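Local coordinates for aldo-keto Reductase, OXIDOREDUCTASE (Salmonella typhimurium, PDB 5T79), which probably acts as an NADPH-dependent aldo-keto reductase that reduces aldehydes such as 3-hydroxybutanal, giving 1,3-butanediol, at residues A[13-18]-A[24-29]; A[134-139]-A[191-196]; A[152-157]-A[183-188]; A[180-183]-A[188-191]. All coordinates share one frame; numbering follows the deposited sequence.

Contact 1 of 4, residues A[13-18]-A[24-29]; sequences MEYRRC and KLPAIS
The shortest polar link between 13-18 and 24-29 runs from Arg16 N to Leu25 O, 2.7 Å and nearly straight, with 166° at the hydrogen. Leu25 N returns a bond to Arg16 O, which makes Arg16 and Leu25 the hydrogen-bonded pair of an antiparallel hairpin; Tyr15 with Pro26 and Arg17 with Lys24 are the non-hydrogen-bonded pairs that flank it. Beyond Pro26, which has no N-H, Ala27 N closes the ladder on Glu14 O at 2.9 Å. Tyr15 and Pro26 share one face of the hairpin: the phenol ring meets the proline obliquely, its CE1 3.9 Å from Pro26 CB. Beside the ring, Met13 reaches the same carbon, with CG 3.8 Å from Pro26 CB. The Met13 chain folds at chi2 and chi3, which brings SD to 3.7 Å from Ala27 N and the methyl CE close to Ile28. At the exposed end the guanidinium of Arg17 presents one face to Lys24 CG, while Arg17 NH2 and Lys24 NZ stand 4.3 Å apart as like charges; Arg17 NH1 bonds Ser21 O in the turn. Arg16, on the face shared with Leu25, carries its guanidinium to Asp289 and the carbonyls of Val291 and Thr292. Strand 24-31 continues between parallel strands 59-61 and 293-296, Leu25 and Cys18 pack on Ile191, and the hairpin crosses the N-terminal end of the barrel, as in aldo-keto reductases, away from the cofactor.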
# COMPACT_ATOMS: atom_id res chain seq x y z
N MET A 13 -4.26 -3.95 -17.13
CA MET A 13 -4.49 -3.45 -15.77
C MET A 13 -5.83 -2.71 -15.67
O MET A 13 -6.23 -2.00 -16.59
CB MET A 13 -3.34 -2.54 -15.33
CG MET A 13 -3.40 -2.07 -13.83
SD MET A 13 -3.70 -3.33 -12.55
CE MET A 13 -2.21 -4.38 -12.78
N GLU A 14 -6.53 -2.93 -14.56
CA GLU A 14 -7.76 -2.23 -14.22
C GLU A 14 -7.40 -1.07 -13.32
O GLU A 14 -6.62 -1.26 -12.38
CB GLU A 14 -8.77 -3.15 -13.52
CG GLU A 14 -9.27 -4.25 -14.44
CD GLU A 14 -10.26 -5.21 -13.82
OE1 GLU A 14 -10.74 -4.96 -12.69
OE2 GLU A 14 -10.58 -6.21 -14.50
N TYR A 15 -7.92 0.11 -13.60
CA TYR A 15 -7.67 1.30 -12.79
C TYR A 15 -8.95 1.61 -12.06
O TYR A 15 -10.02 1.53 -12.64
CB TYR A 15 -7.14 2.48 -13.65
CG TYR A 15 -5.81 2.10 -14.25
CD1 TYR A 15 -4.63 2.18 -13.50
CD2 TYR A 15 -5.73 1.55 -15.53
CE1 TYR A 15 -3.41 1.73 -14.02
CE2 TYR A 15 -4.52 1.09 -16.05
CZ TYR A 15 -3.36 1.20 -15.30
OH TYR A 15 -2.19 0.70 -15.83
N ARG A 16 -8.84 1.89 -10.77
CA ARG A 16 -10.01 2.04 -9.90
C ARG A 16 -10.02 3.41 -9.26
O ARG A 16 -9.01 3.83 -8.71
CB ARG A 16 -9.99 0.91 -8.84
CG ARG A 16 -10.11 -0.50 -9.49
CD ARG A 16 -9.90 -1.66 -8.53
NE ARG A 16 -10.77 -1.56 -7.35
CZ ARG A 16 -12.01 -2.01 -7.28
NH1 ARG A 16 -12.59 -2.57 -8.34
NH2 ARG A 16 -12.71 -1.87 -6.16
N ARG A 17 -11.17 4.11 -9.34
CA ARG A 17 -11.25 5.45 -8.78
C ARG A 17 -11.08 5.41 -7.26
O ARG A 17 -11.73 4.62 -6.59
CB ARG A 17 -12.56 6.15 -9.14
CG ARG A 17 -12.44 7.66 -8.85
CD ARG A 17 -13.39 8.47 -9.65
NE ARG A 17 -13.16 8.34 -11.09
CZ ARG A 17 -12.51 9.23 -11.83
NH1 ARG A 17 -11.98 10.32 -11.27
NH2 ARG A 17 -12.40 9.06 -13.14
N CYS A 18 -10.22 6.29 -6.76
CA CYS A 18 -9.84 6.39 -5.35
C CYS A 18 -10.82 7.33 -4.63
O CYS A 18 -10.64 8.55 -4.64
CB CYS A 18 -8.39 6.88 -5.26
SG CYS A 18 -7.73 6.97 -3.57
N LYS A 24 -7.13 7.62 -10.16
CA LYS A 24 -7.44 6.22 -10.41
C LYS A 24 -6.19 5.41 -10.08
O LYS A 24 -5.11 5.70 -10.60
CB LYS A 24 -7.88 6.02 -11.86
CG LYS A 24 -9.30 6.53 -12.12
CD LYS A 24 -9.69 6.33 -13.58
CE LYS A 24 -10.91 5.47 -13.76
NZ LYS A 24 -11.30 5.44 -15.19
N LEU A 25 -6.30 4.46 -9.15
CA LEU A 25 -5.13 3.63 -8.81
C LEU A 25 -5.17 2.31 -9.55
O LEU A 25 -6.26 1.82 -9.84
CB LEU A 25 -5.09 3.36 -7.29
CG LEU A 25 -4.78 4.55 -6.36
CD1 LEU A 25 -4.80 4.10 -4.92
CD2 LEU A 25 -3.44 5.22 -6.73
N PRO A 26 -4.00 1.66 -9.85
CA PRO A 26 -4.07 0.32 -10.41
C PRO A 26 -4.70 -0.59 -9.36
O PRO A 26 -4.51 -0.35 -8.16
CB PRO A 26 -2.60 -0.04 -10.67
CG PRO A 26 -1.82 0.80 -9.62
CD PRO A 26 -2.61 2.06 -9.51
N ALA A 27 -5.46 -1.62 -9.78
CA ALA A 27 -6.07 -2.56 -8.82
C ALA A 27 -5.01 -3.21 -7.95
O ALA A 27 -5.27 -3.56 -6.80
CB ALA A 27 -6.83 -3.64 -9.58
N ILE A 28 -3.80 -3.41 -8.53
CA ILE A 28 -2.61 -3.94 -7.85
C ILE A 28 -1.55 -2.81 -7.75
O ILE A 28 -1.14 -2.29 -8.78
CB ILE A 28 -2.00 -5.17 -8.58
CG1 ILE A 28 -3.07 -6.31 -8.86
CG2 ILE A 28 -0.76 -5.69 -7.82
CD1 ILE A 28 -3.32 -7.27 -7.76
N SER A 29 -1.12 -2.45 -6.53
CA SER A 29 -0.03 -1.48 -6.32
C SER A 29 1.19 -2.24 -5.74
O SER A 29 1.01 -3.30 -5.15
CB SER A 29 -0.47 -0.35 -5.37
OG SER A 29 -1.56 0.38 -5.92

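Contact 2 of 4, residues A[134-139]-A[191-196]; sequences IFYHHR and IHQPKY. With NDP (NADPH dihydro-nicotinamide-adenine-dinucleotide phosphate), chain E.
Gln193 and Tyr136 meet at about a right angle, the amide plane turned 69° from the phenol ring, with Gln193 CB 3.6 Å from Tyr136 CE2. Farther out on the same glutamine, OE1 accepts a nearly straight hydrogen bond from the carboxamide N7N of NADPH, 3.1 Å with 169° at the hydrogen. An extended chain, with chi1 at -178°, carries the amide from its strand to the nicotinamide. His138 approaches the other polar atom of the carboxamide: its NE2 is 3.4 Å from NADPH O7N, which lies at the edge of the imidazole. Such a glutamine at the nicotinamide, on a strand of a parallel (beta/alpha)8 barrel, is familiar from aldo-keto reductases, whose cofactor binds at the C-terminal ends of the strands. Strands 132-137 and 191-193 are not paired directly; strand 162-168 runs between them, and their axes come no closer than 8.9 Å, so side chains bridge the barrel interior. Deeper in, Ile191 CG2 packs obliquely on the phenol end of Tyr136, 3.4 Å from its OH and 4.0 Å from Ile134 CG2. Two bonds fix the rotation of the Gln193 amide, OE1 from N7N and NE2 to Asp61, whose other carboxylate oxygen bonds the cofactor; Ser168 OG donates to Gln193 O and holds the backbone. Ile219 of strand 217-220 packs against Tyr136, Ile191 and Gln193, while Tyr100 meets the His138 ring edge to face.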
# COMPACT_ATOMS: atom_id res chain seq x y z
N ILE A 134 1.50 11.33 -3.01
CA ILE A 134 0.74 11.14 -1.77
C ILE A 134 1.68 11.14 -0.58
O ILE A 134 2.64 10.35 -0.56
CB ILE A 134 -0.11 9.83 -1.73
CG1 ILE A 134 -0.90 9.59 -3.05
CG2 ILE A 134 -1.07 9.87 -0.51
CD1 ILE A 134 -1.57 8.13 -3.12
N PHE A 135 1.38 11.97 0.42
CA PHE A 135 2.16 11.93 1.67
C PHE A 135 1.25 11.45 2.78
O PHE A 135 0.21 12.04 2.99
CB PHE A 135 2.80 13.30 2.00
CG PHE A 135 3.67 13.29 3.24
CD1 PHE A 135 4.75 12.41 3.35
CD2 PHE A 135 3.41 14.15 4.30
CE1 PHE A 135 5.56 12.40 4.50
CE2 PHE A 135 4.21 14.13 5.45
CZ PHE A 135 5.30 13.29 5.52
N TYR A 136 1.68 10.43 3.56
CA TYR A 136 0.83 9.92 4.63
C TYR A 136 1.32 10.24 6.00
O TYR A 136 2.52 10.23 6.24
CB TYR A 136 0.85 8.37 4.60
CG TYR A 136 0.06 7.68 3.51
CD1 TYR A 136 0.64 7.39 2.28
CD2 TYR A 136 -1.22 7.18 3.76
CE1 TYR A 136 -0.03 6.63 1.32
CE2 TYR A 136 -1.90 6.42 2.81
CZ TYR A 136 -1.30 6.14 1.59
OH TYR A 136 -1.98 5.37 0.68
N HIS A 137 0.38 10.37 6.96
CA HIS A 137 0.71 10.24 8.38
C HIS A 137 0.65 8.73 8.58
O HIS A 137 -0.40 8.12 8.34
CB HIS A 137 -0.23 11.01 9.32
CG HIS A 137 0.23 10.94 10.74
ND1 HIS A 137 -0.67 10.92 11.80
CD2 HIS A 137 1.49 10.85 11.24
CE1 HIS A 137 0.07 10.88 12.90
NE2 HIS A 137 1.37 10.80 12.62
N HIS A 138 1.80 8.09 8.92
CA HIS A 138 1.97 6.63 8.92
C HIS A 138 1.16 5.87 9.99
O HIS A 138 0.83 4.69 9.79
CB HIS A 138 3.47 6.31 9.07
CG HIS A 138 3.94 5.02 8.46
ND1 HIS A 138 5.27 4.82 8.16
CD2 HIS A 138 3.25 3.90 8.14
CE1 HIS A 138 5.36 3.57 7.72
NE2 HIS A 138 4.16 2.99 7.65
N ARG A 139 0.85 6.52 11.13
CA ARG A 139 0.07 5.87 12.19
C ARG A 139 -0.41 6.94 13.15
O ARG A 139 0.23 8.00 13.22
CB ARG A 139 0.91 4.81 12.96
CG ARG A 139 2.19 5.39 13.59
CD ARG A 139 2.55 4.76 14.92
NE ARG A 139 3.90 5.14 15.35
CZ ARG A 139 4.58 4.55 16.33
NH1 ARG A 139 4.03 3.56 17.02
NH2 ARG A 139 5.80 4.97 16.65
N ILE A 191 -6.93 9.24 0.76
CA ILE A 191 -6.88 7.80 0.97
C ILE A 191 -6.54 7.40 2.40
O ILE A 191 -5.90 8.15 3.14
CB ILE A 191 -5.79 7.26 -0.05
CG1 ILE A 191 -5.82 5.70 -0.20
CG2 ILE A 191 -4.35 7.78 0.27
CD1 ILE A 191 -5.07 5.21 -1.48
N HIS A 192 -6.93 6.17 2.73
CA HIS A 192 -6.60 5.50 3.97
C HIS A 192 -5.90 4.22 3.62
O HIS A 192 -6.37 3.49 2.74
CB HIS A 192 -7.88 5.22 4.78
CG HIS A 192 -7.63 4.70 6.17
ND1 HIS A 192 -6.89 3.55 6.40
CD2 HIS A 192 -8.09 5.17 7.35
CE1 HIS A 192 -6.92 3.36 7.71
NE2 HIS A 192 -7.62 4.31 8.33
N GLN A 193 -4.78 3.94 4.29
CA GLN A 193 -4.05 2.71 4.10
C GLN A 193 -4.15 1.86 5.37
O GLN A 193 -3.34 2.01 6.29
CB GLN A 193 -2.59 2.99 3.73
CG GLN A 193 -1.79 1.69 3.48
CD GLN A 193 -0.42 1.95 2.94
OE1 GLN A 193 0.55 1.40 3.45
NE2 GLN A 193 -0.27 2.77 1.89
N PRO A 194 -5.13 0.93 5.40
CA PRO A 194 -5.23 0.01 6.54
C PRO A 194 -4.65 -1.37 6.23
O PRO A 194 -4.59 -1.79 5.06
CB PRO A 194 -6.75 -0.15 6.70
CG PRO A 194 -7.29 -0.07 5.25
CD PRO A 194 -6.22 0.70 4.43
N LYS A 195 -4.34 -2.14 7.29
CA LYS A 195 -3.98 -3.55 7.11
C LYS A 195 -5.29 -4.30 6.84
O LYS A 195 -6.25 -4.12 7.60
CB LYS A 195 -3.28 -4.08 8.38
CG LYS A 195 -2.74 -5.49 8.23
CD LYS A 195 -2.03 -5.90 9.53
CE LYS A 195 -0.52 -5.89 9.37
NZ LYS A 195 0.18 -6.04 10.67
N TYR A 196 -5.36 -5.09 5.74
CA TYR A 196 -6.58 -5.85 5.40
C TYR A 196 -6.25 -7.09 4.60
O TYR A 196 -5.59 -7.01 3.57
CB TYR A 196 -7.59 -4.96 4.63
CG TYR A 196 -8.92 -5.61 4.26
CD1 TYR A 196 -9.56 -6.51 5.12
CD2 TYR A 196 -9.61 -5.21 3.12
CE1 TYR A 196 -10.84 -7.01 4.84
CE2 TYR A 196 -10.87 -5.73 2.81
CZ TYR A 196 -11.48 -6.62 3.67
OH TYR A 196 -12.73 -7.08 3.35
PA NDP E . 2.16 -9.05 1.14
O1A NDP E . 1.65 -8.93 -0.27
O2A NDP E . 1.33 -9.32 2.31
O5B NDP E . 3.33 -10.15 1.23
C5B NDP E . 4.50 -9.85 0.44
C4B NDP E . 5.55 -10.92 0.59
O4B NDP E . 4.94 -12.22 0.46
C3B NDP E . 6.65 -10.84 -0.47
O3B NDP E . 7.75 -10.07 0.02
C2B NDP E . 7.00 -12.30 -0.72
O2B NDP E . 7.99 -12.77 0.21
C1B NDP E . 5.67 -13.02 -0.45
N9A NDP E . 4.85 -13.25 -1.63
C8A NDP E . 4.13 -12.32 -2.34
N7A NDP E . 3.47 -12.83 -3.36
C5A NDP E . 3.79 -14.18 -3.32
C6A NDP E . 3.46 -15.26 -4.17
N6A NDP E . 2.60 -15.17 -5.19
N1A NDP E . 4.02 -16.46 -3.90
C2A NDP E . 4.80 -16.58 -2.82
N3A NDP E . 5.16 -15.64 -1.93
C4A NDP E . 4.63 -14.45 -2.26
O3 NDP E . 2.78 -7.60 1.27
PN NDP E . 3.47 -6.98 2.57
O1N NDP E . 4.90 -7.16 2.20
O2N NDP E . 2.95 -7.57 3.88
O5D NDP E . 3.07 -5.42 2.74
C5D NDP E . 2.44 -4.79 1.58
C4D NDP E . 2.90 -3.36 1.43
O4D NDP E . 2.17 -2.53 2.36
C3D NDP E . 4.37 -3.08 1.72
O3D NDP E . 5.17 -3.40 0.60
C2D NDP E . 4.35 -1.60 2.13
O2D NDP E . 4.49 -0.62 1.11
C1D NDP E . 2.98 -1.48 2.83
N1N NDP E . 3.05 -1.62 4.29
C2N NDP E . 2.59 -0.54 5.05
C3N NDP E . 2.59 -0.55 6.39
C7N NDP E . 1.81 0.52 7.12
O7N NDP E . 1.91 0.49 8.36
N7N NDP E . 1.11 1.45 6.48
C4N NDP E . 3.32 -1.64 7.13
C5N NDP E . 3.54 -2.84 6.28
C6N NDP E . 3.44 -2.81 4.97
P2B NDP E . 9.32 -13.66 -0.09
O1X NDP E . 10.63 -13.02 0.21
O2X NDP E . 9.04 -14.89 0.76
O3X NDP E . 9.17 -14.08 -1.55

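Contact 3 of 4, residues A[152-157]-A[183-188]; sequences ALDHLV and EDLGTP
Thr187 OG1 donates a short hydrogen bond to Asp154 OD1, 2.6 Å, and this is the tight centre of the contact. The hydroxyl meets the carboxylate oxygen on its anti side, 19° out of the carboxylate plane. At Thr187 a chi1 of -62° turns OG1 to the aspartate and leaves the methyl CG2 to reach Val157 tip to tip, 3.8 Å from Val157 CG2. The one side chain is thus held by a polar grip on one helical turn and an apolar touch on the next. Asp154 OD1 also takes Arg158 NE in a salt bridge, and Arg158 NH2 bonds Leu185 O, so the arginine ties the carboxylate to the end of the other helix; this cluster would probably favour the ionised aspartate. The opposite limb of the carboxylate is looser. Asp154 OD2 turns to a water at 2.7 Å, and that water also donates to Leu185 O, which joins the segments by solvent where no direct bond forms. Leu185 also makes light contact, its CD1 4.0 Å from Asp154 CB. Helix 172-185 stops here in a Schellman motif, with Gly186 at a positive phi of 97° sending the chain back toward helix 146-158. Two neighbouring helices of the outer layer of a (beta/alpha)8 barrel are thereby linked through the turn that leads from the second of them into strand 191-193.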
# COMPACT_ATOMS: atom_id res chain seq x y z
N ALA A 152 -0.05 20.17 9.31
CA ALA A 152 1.26 19.91 8.67
C ALA A 152 1.04 19.27 7.28
O ALA A 152 1.69 19.67 6.33
CB ALA A 152 2.13 19.01 9.54
N LEU A 153 0.06 18.34 7.16
CA LEU A 153 -0.29 17.73 5.86
C LEU A 153 -0.83 18.80 4.90
O LEU A 153 -0.39 18.88 3.75
CB LEU A 153 -1.33 16.59 6.03
CG LEU A 153 -0.84 15.36 6.83
CD1 LEU A 153 -1.96 14.32 6.91
CD2 LEU A 153 0.42 14.71 6.17
N ASP A 154 -1.80 19.61 5.36
CA ASP A 154 -2.38 20.72 4.58
C ASP A 154 -1.26 21.69 4.12
O ASP A 154 -1.22 22.08 2.96
CB ASP A 154 -3.40 21.47 5.48
CG ASP A 154 -3.97 22.72 4.83
OD1 ASP A 154 -4.72 22.59 3.85
OD2 ASP A 154 -3.66 23.83 5.32
N HIS A 155 -0.34 22.05 5.03
CA HIS A 155 0.79 22.93 4.69
C HIS A 155 1.66 22.36 3.56
O HIS A 155 2.03 23.10 2.64
CB HIS A 155 1.66 23.18 5.94
CG HIS A 155 2.89 23.98 5.67
ND1 HIS A 155 2.83 25.35 5.48
CD2 HIS A 155 4.18 23.58 5.57
CE1 HIS A 155 4.08 25.74 5.29
NE2 HIS A 155 4.92 24.70 5.35
N LEU A 156 2.00 21.06 3.63
CA LEU A 156 2.89 20.41 2.66
C LEU A 156 2.22 20.31 1.28
O LEU A 156 2.90 20.46 0.26
CB LEU A 156 3.32 19.02 3.19
CG LEU A 156 4.28 19.10 4.43
CD1 LEU A 156 4.38 17.74 5.15
CD2 LEU A 156 5.71 19.64 4.05
N VAL A 157 0.88 20.23 1.26
CA VAL A 157 0.17 20.25 -0.04
C VAL A 157 0.16 21.69 -0.58
O VAL A 157 0.50 21.91 -1.75
CB VAL A 157 -1.26 19.66 0.10
CG1 VAL A 157 -2.14 19.98 -1.12
CG2 VAL A 157 -1.17 18.16 0.27
N GLU A 183 -10.95 18.13 5.52
CA GLU A 183 -12.00 18.71 4.68
C GLU A 183 -12.21 20.21 5.02
O GLU A 183 -12.28 21.04 4.12
CB GLU A 183 -13.31 17.91 4.85
CG GLU A 183 -14.52 18.49 4.12
CD GLU A 183 -14.45 18.61 2.61
OE1 GLU A 183 -13.75 17.79 1.97
OE2 GLU A 183 -15.13 19.50 2.05
N ASP A 184 -12.28 20.53 6.33
CA ASP A 184 -12.46 21.92 6.81
C ASP A 184 -11.24 22.78 6.43
O ASP A 184 -11.39 23.97 6.15
CB ASP A 184 -12.67 21.94 8.33
CG ASP A 184 -12.71 23.34 8.94
OD1 ASP A 184 -13.73 24.03 8.76
OD2 ASP A 184 -11.68 23.77 9.52
N LEU A 185 -10.05 22.18 6.44
CA LEU A 185 -8.82 22.89 6.08
C LEU A 185 -8.74 23.16 4.56
O LEU A 185 -8.05 24.07 4.14
CB LEU A 185 -7.57 22.12 6.54
CG LEU A 185 -7.25 22.18 8.05
CD1 LEU A 185 -6.08 21.24 8.40
CD2 LEU A 185 -6.93 23.62 8.50
N GLY A 186 -9.47 22.38 3.76
CA GLY A 186 -9.48 22.56 2.31
C GLY A 186 -8.54 21.65 1.55
O GLY A 186 -8.33 21.84 0.35
N THR A 187 -7.97 20.64 2.22
CA THR A 187 -7.10 19.65 1.60
C THR A 187 -7.75 18.30 1.92
O THR A 187 -7.39 17.70 2.93
CB THR A 187 -5.65 19.77 2.12
OG1 THR A 187 -5.15 21.05 1.76
CG2 THR A 187 -4.73 18.68 1.56
N PRO A 188 -8.76 17.86 1.15
CA PRO A 188 -9.47 16.61 1.53
C PRO A 188 -8.58 15.38 1.52
O PRO A 188 -7.72 15.23 0.63
CB PRO A 188 -10.59 16.48 0.49
CG PRO A 188 -10.28 17.43 -0.57
CD PRO A 188 -9.36 18.49 -0.04
O HOH W 1 -5.71 25.64 5.35

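Contact 4 of 4, residues A[180-183]-A[188-191]; sequences DILE and PCLI
Leu182 points from helix 172-185 at the returning chain and meets Cys189 with a single branch: its CD1 lies 3.7 Å from Cys189 CB and 4.0 Å from Cys189 CA. With chi1 at -75° the leucine CG stands anti to its own carbonyl carbon, and the branch that follows is laid against the base of the cysteine side chain. The nearest approach is thus at CB, and the thiol SG runs on past the leucine methyl at a longer distance. Closer to the helix, Leu182 CB is 4.0 Å from Cys189 N, so side chain and backbone are both met.

On the exposed side Glu183 and Pro188 cross obliquely. The glutamate chain bends at chi2, 61°, and this fold brings OE1 back to 3.7 Å from Pro188 CB, a van der Waals approach of a carboxylate oxygen to the proline ring. The backbones come together here too, with the CA atoms of Glu183 and Pro188 4.6 Å apart as the chain doubles back after the helix. Farther inward, Met150 of helix 146-158 also packs on Leu182, and Ile167 of strand 162-168 on Cys189, which places the leucine and cysteine between the outer helices and the barrel wall.

No hydrogen bond joins 180-183 to 188-191 directly. The helix-ending turn, with a probable bond from Thr187 N to Leu182 O, holds them together, and their direct contacts are van der Waals, hydrophobic where Leu182 meets Cys189 and mixed where a carboxylate oxygen lies beside a proline CB near solvent.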
# COMPACT_ATOMS: atom_id res chain seq x y z
N ASP A 180 -12.57 14.87 8.64
CA ASP A 180 -13.35 16.10 8.83
C ASP A 180 -12.45 17.34 9.00
O ASP A 180 -12.78 18.41 8.48
CB ASP A 180 -14.31 15.96 10.01
CG ASP A 180 -15.48 14.99 9.77
OD1 ASP A 180 -15.72 14.63 8.59
OD2 ASP A 180 -16.16 14.64 10.74
N ILE A 181 -11.31 17.20 9.72
CA ILE A 181 -10.36 18.30 9.92
C ILE A 181 -9.74 18.71 8.57
O ILE A 181 -9.71 19.90 8.26
CB ILE A 181 -9.27 17.95 10.98
CG1 ILE A 181 -9.88 17.93 12.41
CG2 ILE A 181 -8.09 18.95 10.93
CD1 ILE A 181 -9.01 17.19 13.46
N LEU A 182 -9.27 17.73 7.78
CA LEU A 182 -8.68 17.98 6.47
C LEU A 182 -9.69 18.60 5.52
O LEU A 182 -9.34 19.53 4.81
CB LEU A 182 -8.11 16.68 5.87
CG LEU A 182 -6.78 16.19 6.48
CD1 LEU A 182 -6.43 14.78 5.95
CD2 LEU A 182 -5.62 17.14 6.12
N GLU A 183 -10.95 18.13 5.52
CA GLU A 183 -12.00 18.71 4.68
C GLU A 183 -12.21 20.21 5.02
O GLU A 183 -12.28 21.04 4.12
CB GLU A 183 -13.31 17.91 4.85
CG GLU A 183 -14.52 18.49 4.12
CD GLU A 183 -14.45 18.61 2.61
OE1 GLU A 183 -13.75 17.79 1.97
OE2 GLU A 183 -15.13 19.50 2.05
N PRO A 188 -8.76 17.86 1.15
CA PRO A 188 -9.47 16.61 1.53
C PRO A 188 -8.58 15.38 1.52
O PRO A 188 -7.72 15.23 0.63
CB PRO A 188 -10.59 16.48 0.49
CG PRO A 188 -10.28 17.43 -0.57
CD PRO A 188 -9.36 18.49 -0.04
N CYS A 189 -8.76 14.51 2.52
CA CYS A 189 -8.01 13.26 2.62
C CYS A 189 -8.24 12.42 1.37
O CYS A 189 -9.38 12.10 1.07
CB CYS A 189 -8.43 12.50 3.87
SG CYS A 189 -7.43 11.03 4.18
N LEU A 190 -7.19 12.05 0.65
CA LEU A 190 -7.38 11.24 -0.55
C LEU A 190 -7.68 9.79 -0.23
O LEU A 190 -8.51 9.15 -0.89
CB LEU A 190 -6.12 11.30 -1.47
CG LEU A 190 -6.17 10.41 -2.74
CD1 LEU A 190 -7.16 10.96 -3.75
CD2 LEU A 190 -4.79 10.27 -3.43
N ILE A 191 -6.93 9.24 0.76
CA ILE A 191 -6.88 7.80 0.97
C ILE A 191 -6.54 7.40 2.40
O ILE A 191 -5.90 8.15 3.14
CB ILE A 191 -5.79 7.26 -0.05
CG1 ILE A 191 -5.82 5.70 -0.20
CG2 ILE A 191 -4.35 7.78 0.27
CD1 ILE A 191 -5.07 5.21 -1.48

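In the fold
The hairpin of contact 1 comes first along the chain. Contact 2 then spans residues 134-196, and the segments of contacts 3 and 4 fall within that span, both contacts ending on the turn from helix 172-185 to strand 191-193. Contacts 1 and 2 both reach the barrel sheet, contact 1 through strand 24-31, with centres 16 Å apart, and meet where Leu25 and Cys18 pack on Ile191, a residue shared by contacts 2 and 4. Contacts 3 and 4, centres only 7 Å apart, use helix 172-185; Phe135 packs on Leu153 and Leu156, linking contact 2 to contact 3. Together they run from the barrel-end hairpin through the interior beside NADPH to the outer helices.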